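Local coordinates for protein 3',5'-nucleoside bisphosphate phosphatase (Chromobacterium violaceum, PDB 2YB1) that hydrolyses nucleoside 3',5'-bisphosphates to nucleoside 5'-phosphates and orthophosphate, using manganese ions bound in a PHP-family active site, at residues 100-105 and 168-173; 124-129 and 134-139. One frame throughout, in Å; residues are numbered along the deposited sequence.

Arg-102 of interaction 1 and Arg-134 of interaction 2 converge on the phosphate of AMP, the 5'-phosphate product, an example of a nucleotide pocket assembled from pieces far apart in sequence. Arg-102 NH2 lies 3.7 Å from Arg-134 NE, two cations brought together by a shared anion. Interaction 1 joins helix 99-112 to the loop before helix 173-182; interaction 2, nested inside the chain loop that interaction 1 closes, folds residues 124-129 against the start of helix 134-143. Their centres lie about 15 Å apart. Behind the arginines the elements pack directly: Ala-103 O lies 3.3 Å from Phe-137 CZ, and Leu-100 meets Pro-129.

Interaction 1 (100-105 and 168-173); sequences LERARQ and HQWASL. With AMP (adenosine monophosphate), chain E.
Arg-102 reaches from helix 99-112, past His-168 and up to the edge of Trp-170, to the phosphate of AMP, a small example of how a helix and a distant loop can meet around a phosphate-binding arginine. Its CG stands anti to the backbone N (chi1 171°), and the chain stays extended from there to NE, which carries the guanidinium well clear of the helix. On the way, Arg-102 CD makes an oblique, off-centre CH-pi contact with the His-168 ring, 4.3 Å from its centroid, while Arg-102 NE lies 3.8 Å from His-168 CB. At the end of the side chain Trp-170 presents the rim of its indole, with CZ2 lying 3.6 Å from Arg-102 CZ, over the centre of one guanidinium face. The two planes stand 77° apart, so this is an edge-on approach by the indole and not a parallel stack. The Trp-170 ring is itself backed by His-168 CD2 over one face, and Trp-170 N is hydrogen-bonded to Ser-68 OG.

Two hydrogen bonds then grip the ligand. Arg-102 NH1 donates to AMP O3P at 2.8 Å, nearly straight at 168°. Arg-102 NH2 donates to AMP O1P at 2.9 Å, along a more bent path. Arg-99 and Arg-134 bind the same nucleotide. The indole edge on one face is consistent with limiting how the guanidinium can turn, while its N-H groups are directed to the phosphate oxygens.

Interaction 2 (124-129 and 134-139); sequences RWCDNP and RTHFAR. With AMP (adenosine monophosphate), chain E.
His-136 and Cys-126 meet through complementary first torsions: the histidine CG stands anti to its carbonyl carbon (chi1 -56°), whereas Cys-126 SG is anti to the backbone N (chi1 174°). The histidine torsion turns the ring under Cys-126 CB, 3.6 Å from the His-136 ring centroid, and the cysteine torsion sets SG over the same face, near His-136 CE1. One turn further along the helix, Arg-139 CB covers the five-membered ring of Trp-125, 4.1 Å from the centroid, and Arg-139 CD continues past Trp-125 CE3.

No direct hydrogen bond crosses between the segments; water does the bridging. One water gives a proton to Trp-125 O at 2.7 Å and accepts a weak bond from Arg-139 NH1. A second lies 2.9 Å from His-136 NE2 and bonds only weakly to Trp-125 O. The guanidinium of Arg-139 has its strongest partner in Glu-254, by a salt bridge from NE, and its NH2 binds Asp-14 O.

The first turn of the helix serves the ligand. Arg-134 donates its backbone N-H to AMP O3P and, from a chain bent at chi3, the N-H of NE to AMP O1P (2.8 Å, 167°). Thr-135 OG1 comes close to the ribose and is also hydrogen-bonded to Asp-14 OD2, from a manganese- and substrate-binding residue.

Helix 134-143 is thus flanked by residues 124-129 through His-136 and Arg-139, by helices 99-112 and 118-123 through Phe-137, and by helix 150-156 through Ala-138, while its N-terminal turn meets the nucleotide.

Interaction 1 (100-105 and 168-173)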
loop_
_atom_site.group_PDB
_atom_site.type_symbol
_atom_site.label_atom_id
_atom_site.label_comp_id
_atom_site.label_asym_id
_atom_site.label_seq_id
_atom_site.Cartn_x
_atom_site.Cartn_y
_atom_site.Cartn_z
ATOM N N LEU A 100 15.275 0.072 -9.326
ATOM C CA LEU A 100 16.590 -0.546 -9.128
ATOM C C LEU A 100 17.728 0.476 -9.135
ATOM O O LEU A 100 18.618 0.443 -8.274
ATOM C CB LEU A 100 16.848 -1.626 -10.192
ATOM C CG LEU A 100 16.637 -3.049 -9.675
ATOM C CD1 LEU A 100 16.603 -4.063 -10.825
ATOM C CD2 LEU A 100 17.710 -3.409 -8.646
ATOM N N GLU A 101 17.700 1.368 -10.125
ATOM C CA GLU A 101 18.673 2.451 -10.234
ATOM C C GLU A 101 18.706 3.300 -8.950
ATOM O O GLU A 101 19.769 3.577 -8.395
ATOM C CB GLU A 101 18.311 3.312 -11.449
ATOM C CG GLU A 101 19.048 4.632 -11.583
ATOM C CD GLU A 101 18.522 5.461 -12.761
ATOM O OE1 GLU A 101 17.278 5.611 -12.894
ATOM O OE2 GLU A 101 19.354 5.971 -13.548
ATOM N N ARG A 102 17.531 3.710 -8.485
ATOM C CA ARG A 102 17.419 4.487 -7.257
ATOM C C ARG A 102 18.017 3.737 -6.068
ATOM O O ARG A 102 18.669 4.334 -5.196
ATOM C CB ARG A 102 15.948 4.796 -6.994
ATOM C CG ARG A 102 15.605 5.431 -5.643
ATOM C CD ARG A 102 14.074 5.605 -5.608
ATOM N NE ARG A 102 13.519 6.137 -4.360
ATOM C CZ ARG A 102 12.899 5.400 -3.440
ATOM N NH1 ARG A 102 12.769 4.080 -3.606
ATOM N NH2 ARG A 102 12.399 5.987 -2.354
ATOM N N ALA A 103 17.784 2.428 -6.029
ATOM C CA ALA A 103 18.298 1.596 -4.939
ATOM C C ALA A 103 19.822 1.498 -4.920
ATOM O O ALA A 103 20.431 1.524 -3.855
ATOM C CB ALA A 103 17.674 0.194 -4.982
ATOM N N ARG A 104 20.444 1.360 -6.089
ATOM C CA ARG A 104 21.905 1.318 -6.136
ATOM C C ARG A 104 22.485 2.634 -5.596
ATOM O O ARG A 104 23.493 2.650 -4.889
ATOM C CB ARG A 104 22.396 1.041 -7.561
ATOM C CG ARG A 104 21.892 -0.279 -8.137
ATOM C CD ARG A 104 22.515 -0.562 -9.507
ATOM N NE ARG A 104 21.803 -1.635 -10.199
ATOM C CZ ARG A 104 20.859 -1.442 -11.116
ATOM N NH1 ARG A 104 20.510 -0.202 -11.461
ATOM N NH2 ARG A 104 20.257 -2.487 -11.687
ATOM N N GLN A 105 21.823 3.732 -5.927
ATOM C CA GLN A 105 22.196 5.057 -5.453
ATOM C C GLN A 105 21.988 5.214 -3.933
ATOM O O GLN A 105 22.816 5.817 -3.243
ATOM C CB GLN A 105 21.411 6.122 -6.241
ATOM C CG GLN A 105 21.810 6.183 -7.722
ATOM C CD GLN A 105 20.858 6.999 -8.588
ATOM O OE1 GLN A 105 19.813 7.455 -8.130
ATOM N NE2 GLN A 105 21.218 7.171 -9.856
ATOM N N HIS A 168 12.774 11.002 -5.796
ATOM C CA HIS A 168 12.367 10.314 -7.010
ATOM C C HIS A 168 10.956 10.725 -7.373
ATOM O O HIS A 168 10.115 10.885 -6.491
ATOM C CB HIS A 168 12.410 8.804 -6.785
ATOM C CG HIS A 168 12.274 8.009 -8.040
ATOM N ND1 HIS A 168 13.277 7.933 -8.981
ATOM C CD2 HIS A 168 11.251 7.264 -8.519
ATOM C CE1 HIS A 168 12.881 7.169 -9.982
ATOM N NE2 HIS A 168 11.654 6.751 -9.729
ATOM N N GLN A 169 10.687 10.876 -8.663
ATOM C CA GLN A 169 9.330 11.217 -9.089
ATOM C C GLN A 169 8.532 9.972 -9.476
ATOM O O GLN A 169 8.913 9.223 -10.375
ATOM C CB GLN A 169 9.330 12.247 -10.225
ATOM C CG GLN A 169 7.917 12.603 -10.685
ATOM C CD GLN A 169 7.846 13.868 -11.524
ATOM O OE1 GLN A 169 7.702 13.808 -12.748
ATOM N NE2 GLN A 169 7.922 15.021 -10.864
ATOM N N TRP A 170 7.437 9.746 -8.761
ATOM C CA TRP A 170 6.539 8.621 -9.015
ATOM C C TRP A 170 5.409 9.049 -9.954
ATOM O O TRP A 170 5.550 10.033 -10.685
ATOM C CB TRP A 170 6.011 8.030 -7.703
ATOM C CG TRP A 170 7.091 7.745 -6.701
ATOM C CD1 TRP A 170 7.407 8.493 -5.603
ATOM C CD2 TRP A 170 8.010 6.643 -6.714
ATOM N NE1 TRP A 170 8.457 7.917 -4.921
ATOM C CE2 TRP A 170 8.845 6.781 -5.581
ATOM C CE3 TRP A 170 8.194 5.540 -7.558
ATOM C CZ2 TRP A 170 9.852 5.857 -5.269
ATOM C CZ3 TRP A 170 9.208 4.625 -7.252
ATOM C CH2 TRP A 170 10.019 4.795 -6.116
ATOM N N ALA A 171 4.320 8.285 -9.990
ATOM C CA ALA A 171 3.204 8.615 -10.878
ATOM C C ALA A 171 2.579 9.957 -10.517
ATOM O O ALA A 171 2.719 10.436 -9.396
ATOM C CB ALA A 171 2.143 7.526 -10.828
ATOM N N SER A 172 1.910 10.581 -11.477
ATOM C CA SER A 172 1.068 11.714 -11.151
ATOM C C SER A 172 -0.200 11.194 -10.461
ATOM O O SER A 172 -0.581 10.020 -10.618
ATOM C CB SER A 172 0.708 12.498 -12.412
ATOM O OG SER A 172 -0.275 11.809 -13.166
ATOM N N LEU A 173 -0.854 12.064 -9.703
ATOM C CA LEU A 173 -2.118 11.716 -9.074
ATOM C C LEU A 173 -3.152 11.347 -10.144
ATOM O O LEU A 173 -3.866 10.352 -10.014
ATOM C CB LEU A 173 -2.624 12.887 -8.220
ATOM C CG LEU A 173 -3.901 12.674 -7.409
ATOM C CD1 LEU A 173 -3.680 11.550 -6.410
ATOM C CD2 LEU A 173 -4.325 13.958 -6.680
HETATM P P AMP E . 9.945 3.139 -1.326
HETATM O O1P AMP E . 10.183 4.611 -1.064
HETATM O O2P AMP E . 8.645 3.007 -2.090
HETATM O O3P AMP E . 11.185 2.516 -1.918
HETATM O "O5'" AMP E . 9.741 2.597 0.158
HETATM C "C5'" AMP E . 8.638 3.025 0.938
HETATM C "C4'" AMP E . 8.242 1.989 1.957
HETATM O "O4'" AMP E . 9.118 2.082 3.103
HETATM C "C3'" AMP E . 6.846 2.145 2.544
HETATM O "O3'" AMP E . 5.840 1.580 1.716
HETATM C "C2'" AMP E . 6.959 1.469 3.908
HETATM O "O2'" AMP E . 6.795 0.062 3.783
HETATM C "C1'" AMP E . 8.413 1.756 4.287
HETATM N N9 AMP E . 8.521 2.891 5.221
HETATM C C8 AMP E . 8.581 4.198 4.891
HETATM N N7 AMP E . 8.660 4.967 6.015
HETATM C C5 AMP E . 8.637 4.142 7.081
HETATM C C6 AMP E . 8.691 4.286 8.555
HETATM N N6 AMP E . 8.776 5.507 9.132
HETATM N N1 AMP E . 8.650 3.154 9.300
HETATM C C2 AMP E . 8.561 1.928 8.746
HETATM N N3 AMP E . 8.506 1.723 7.415
HETATM C C4 AMP E . 8.544 2.773 6.552
#

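Interaction 2 (124-129 and 134-139)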
loop_
_atom_site.group_PDB
_atom_site.type_symbol
_atom_site.label_atom_id
_atom_site.label_comp_id
_atom_site.label_asym_id
_atom_site.label_seq_id
_atom_site.Cartn_x
_atom_site.Cartn_y
_atom_site.Cartn_z
ATOM N N ARG A 124 19.144 -8.992 -0.233
ATOM C CA ARG A 124 18.998 -10.293 0.411
ATOM C C ARG A 124 17.580 -10.462 0.938
ATOM O O ARG A 124 17.114 -11.586 1.159
ATOM C CB ARG A 124 20.001 -10.434 1.564
ATOM C CG ARG A 124 21.360 -11.034 1.177
ATOM C CD ARG A 124 22.053 -10.252 0.071
ATOM N NE ARG A 124 23.102 -11.038 -0.584
ATOM C CZ ARG A 124 24.410 -10.824 -0.447
ATOM N NH1 ARG A 124 24.858 -9.835 0.320
ATOM N NH2 ARG A 124 25.274 -11.599 -1.092
ATOM N N TRP A 125 16.905 -9.336 1.152
ATOM C CA TRP A 125 15.547 -9.331 1.695
ATOM C C TRP A 125 14.461 -9.207 0.621
ATOM O O TRP A 125 13.269 -9.178 0.928
ATOM C CB TRP A 125 15.408 -8.194 2.722
ATOM C CG TRP A 125 16.226 -8.448 3.935
ATOM C CD1 TRP A 125 17.532 -8.088 4.148
ATOM C CD2 TRP A 125 15.808 -9.157 5.103
ATOM N NE1 TRP A 125 17.945 -8.526 5.385
ATOM C CE2 TRP A 125 16.906 -9.183 5.992
ATOM C CE3 TRP A 125 14.613 -9.771 5.483
ATOM C CZ2 TRP A 125 16.839 -9.800 7.241
ATOM C CZ3 TRP A 125 14.549 -10.391 6.727
ATOM C CH2 TRP A 125 15.654 -10.398 7.589
ATOM N N CYS A 126 14.875 -9.136 -0.637
ATOM C CA CYS A 126 13.975 -8.756 -1.713
ATOM C C CYS A 126 13.970 -9.827 -2.800
ATOM O O CYS A 126 14.985 -10.061 -3.460
ATOM C CB CYS A 126 14.411 -7.393 -2.259
ATOM S SG CYS A 126 13.557 -6.785 -3.700
ATOM N N ASP A 127 12.828 -10.490 -2.977
ATOM C CA ASP A 127 12.739 -11.601 -3.929
ATOM C C ASP A 127 12.781 -11.100 -5.369
ATOM O O ASP A 127 13.374 -11.735 -6.249
ATOM C CB ASP A 127 11.456 -12.397 -3.715
ATOM C CG ASP A 127 11.513 -13.304 -2.497
ATOM O OD1 ASP A 127 12.566 -13.383 -1.825
ATOM O OD2 ASP A 127 10.483 -13.950 -2.224
ATOM N N ASN A 128 12.134 -9.960 -5.599
ATOM C CA ASN A 128 12.056 -9.376 -6.928
ATOM C C ASN A 128 12.820 -8.057 -6.981
ATOM O O ASN A 128 12.322 -7.036 -6.501
ATOM C CB ASN A 128 10.578 -9.162 -7.275
ATOM C CG ASN A 128 9.737 -10.413 -7.013
ATOM O OD1 ASN A 128 9.794 -11.377 -7.780
ATOM N ND2 ASN A 128 8.973 -10.413 -5.912
ATOM N N PRO A 129 14.021 -8.072 -7.593
ATOM C CA PRO A 129 14.942 -6.928 -7.660
ATOM C C PRO A 129 14.293 -5.622 -8.124
ATOM O O PRO A 129 14.628 -4.548 -7.597
ATOM C CB PRO A 129 15.997 -7.400 -8.664
ATOM C CG PRO A 129 16.038 -8.887 -8.460
ATOM C CD PRO A 129 14.614 -9.288 -8.183
ATOM N N ARG A 134 12.843 0.973 0.134
ATOM C CA ARG A 134 13.402 1.441 1.406
ATOM C C ARG A 134 13.113 0.443 2.524
ATOM O O ARG A 134 13.867 0.366 3.490
ATOM C CB ARG A 134 12.835 2.811 1.805
ATOM C CG ARG A 134 13.327 3.969 0.927
ATOM C CD ARG A 134 12.886 5.329 1.468
ATOM N NE ARG A 134 11.469 5.587 1.210
ATOM C CZ ARG A 134 10.717 6.423 1.917
ATOM N NH1 ARG A 134 11.245 7.088 2.941
ATOM N NH2 ARG A 134 9.433 6.598 1.602
ATOM N N THR A 135 12.008 -0.297 2.404
ATOM C CA THR A 135 11.637 -1.291 3.420
ATOM C C THR A 135 12.705 -2.365 3.537
ATOM O O THR A 135 13.080 -2.761 4.638
ATOM C CB THR A 135 10.285 -1.958 3.099
ATOM O OG1 THR A 135 9.264 -0.956 3.029
ATOM C CG2 THR A 135 9.913 -2.991 4.175
ATOM N N HIS A 136 13.196 -2.835 2.389
ATOM C CA HIS A 136 14.250 -3.842 2.377
ATOM C C HIS A 136 15.558 -3.305 2.965
ATOM O O HIS A 136 16.260 -4.028 3.684
ATOM C CB HIS A 136 14.475 -4.366 0.962
ATOM C CG HIS A 136 13.240 -4.913 0.320
ATOM N ND1 HIS A 136 12.698 -4.378 -0.831
ATOM C CD2 HIS A 136 12.430 -5.938 0.674
ATOM C CE1 HIS A 136 11.621 -5.064 -1.168
ATOM N NE2 HIS A 136 11.440 -6.021 -0.275
ATOM N N PHE A 137 15.880 -2.043 2.676
ATOM C CA PHE A 137 17.057 -1.392 3.254
ATOM C C PHE A 137 16.936 -1.343 4.769
ATOM O O PHE A 137 17.902 -1.583 5.487
ATOM C CB PHE A 137 17.238 0.035 2.705
ATOM C CG PHE A 137 17.977 0.092 1.387
ATOM C CD1 PHE A 137 17.327 -0.213 0.194
ATOM C CD2 PHE A 137 19.323 0.424 1.349
ATOM C CE1 PHE A 137 18.015 -0.175 -1.018
ATOM C CE2 PHE A 137 20.013 0.457 0.143
ATOM C CZ PHE A 137 19.350 0.160 -1.044
ATOM N N ALA A 138 15.736 -1.041 5.255
ATOM C CA ALA A 138 15.510 -0.963 6.695
ATOM C C ALA A 138 15.677 -2.331 7.365
ATOM O O ALA A 138 16.296 -2.437 8.426
ATOM C CB ALA A 138 14.131 -0.375 6.991
ATOM N N ARG A 139 15.130 -3.376 6.750
ATOM C CA ARG A 139 15.275 -4.722 7.303
ATOM C C ARG A 139 16.738 -5.102 7.380
ATOM O O ARG A 139 17.164 -5.724 8.358
ATOM C CB ARG A 139 14.503 -5.774 6.498
ATOM C CG ARG A 139 13.020 -5.651 6.672
ATOM C CD ARG A 139 12.220 -6.807 6.075
ATOM N NE ARG A 139 10.805 -6.480 6.230
ATOM C CZ ARG A 139 9.910 -6.460 5.250
ATOM N NH1 ARG A 139 10.253 -6.814 4.011
ATOM N NH2 ARG A 139 8.659 -6.105 5.529
HETATM P P AMP E . 9.945 3.139 -1.326
HETATM O O1P AMP E . 10.183 4.611 -1.064
HETATM O O2P AMP E . 8.645 3.007 -2.090
HETATM O O3P AMP E . 11.185 2.516 -1.918
HETATM O "O5'" AMP E . 9.741 2.597 0.158
HETATM C "C5'" AMP E . 8.638 3.025 0.938
HETATM C "C4'" AMP E . 8.242 1.989 1.957
HETATM O "O4'" AMP E . 9.118 2.082 3.103
HETATM C "C3'" AMP E . 6.846 2.145 2.544
HETATM O "O3'" AMP E . 5.840 1.580 1.716
HETATM C "C2'" AMP E . 6.959 1.469 3.908
HETATM O "O2'" AMP E . 6.795 0.062 3.783
HETATM C "C1'" AMP E . 8.413 1.756 4.287
HETATM N N9 AMP E . 8.521 2.891 5.221
HETATM C C8 AMP E . 8.581 4.198 4.891
HETATM N N7 AMP E . 8.660 4.967 6.015
HETATM C C5 AMP E . 8.637 4.142 7.081
HETATM C C6 AMP E . 8.691 4.286 8.555
HETATM N N6 AMP E . 8.776 5.507 9.132
HETATM N N1 AMP E . 8.650 3.154 9.300
HETATM C C2 AMP E . 8.561 1.928 8.746
HETATM N N3 AMP E . 8.506 1.723 7.415
HETATM C C4 AMP E . 8.544 2.773 6.552
HETATM O O HOH W 1 10.044 -8.328 0.754
HETATM O O HOH W 2 11.745 -8.910 3.172
#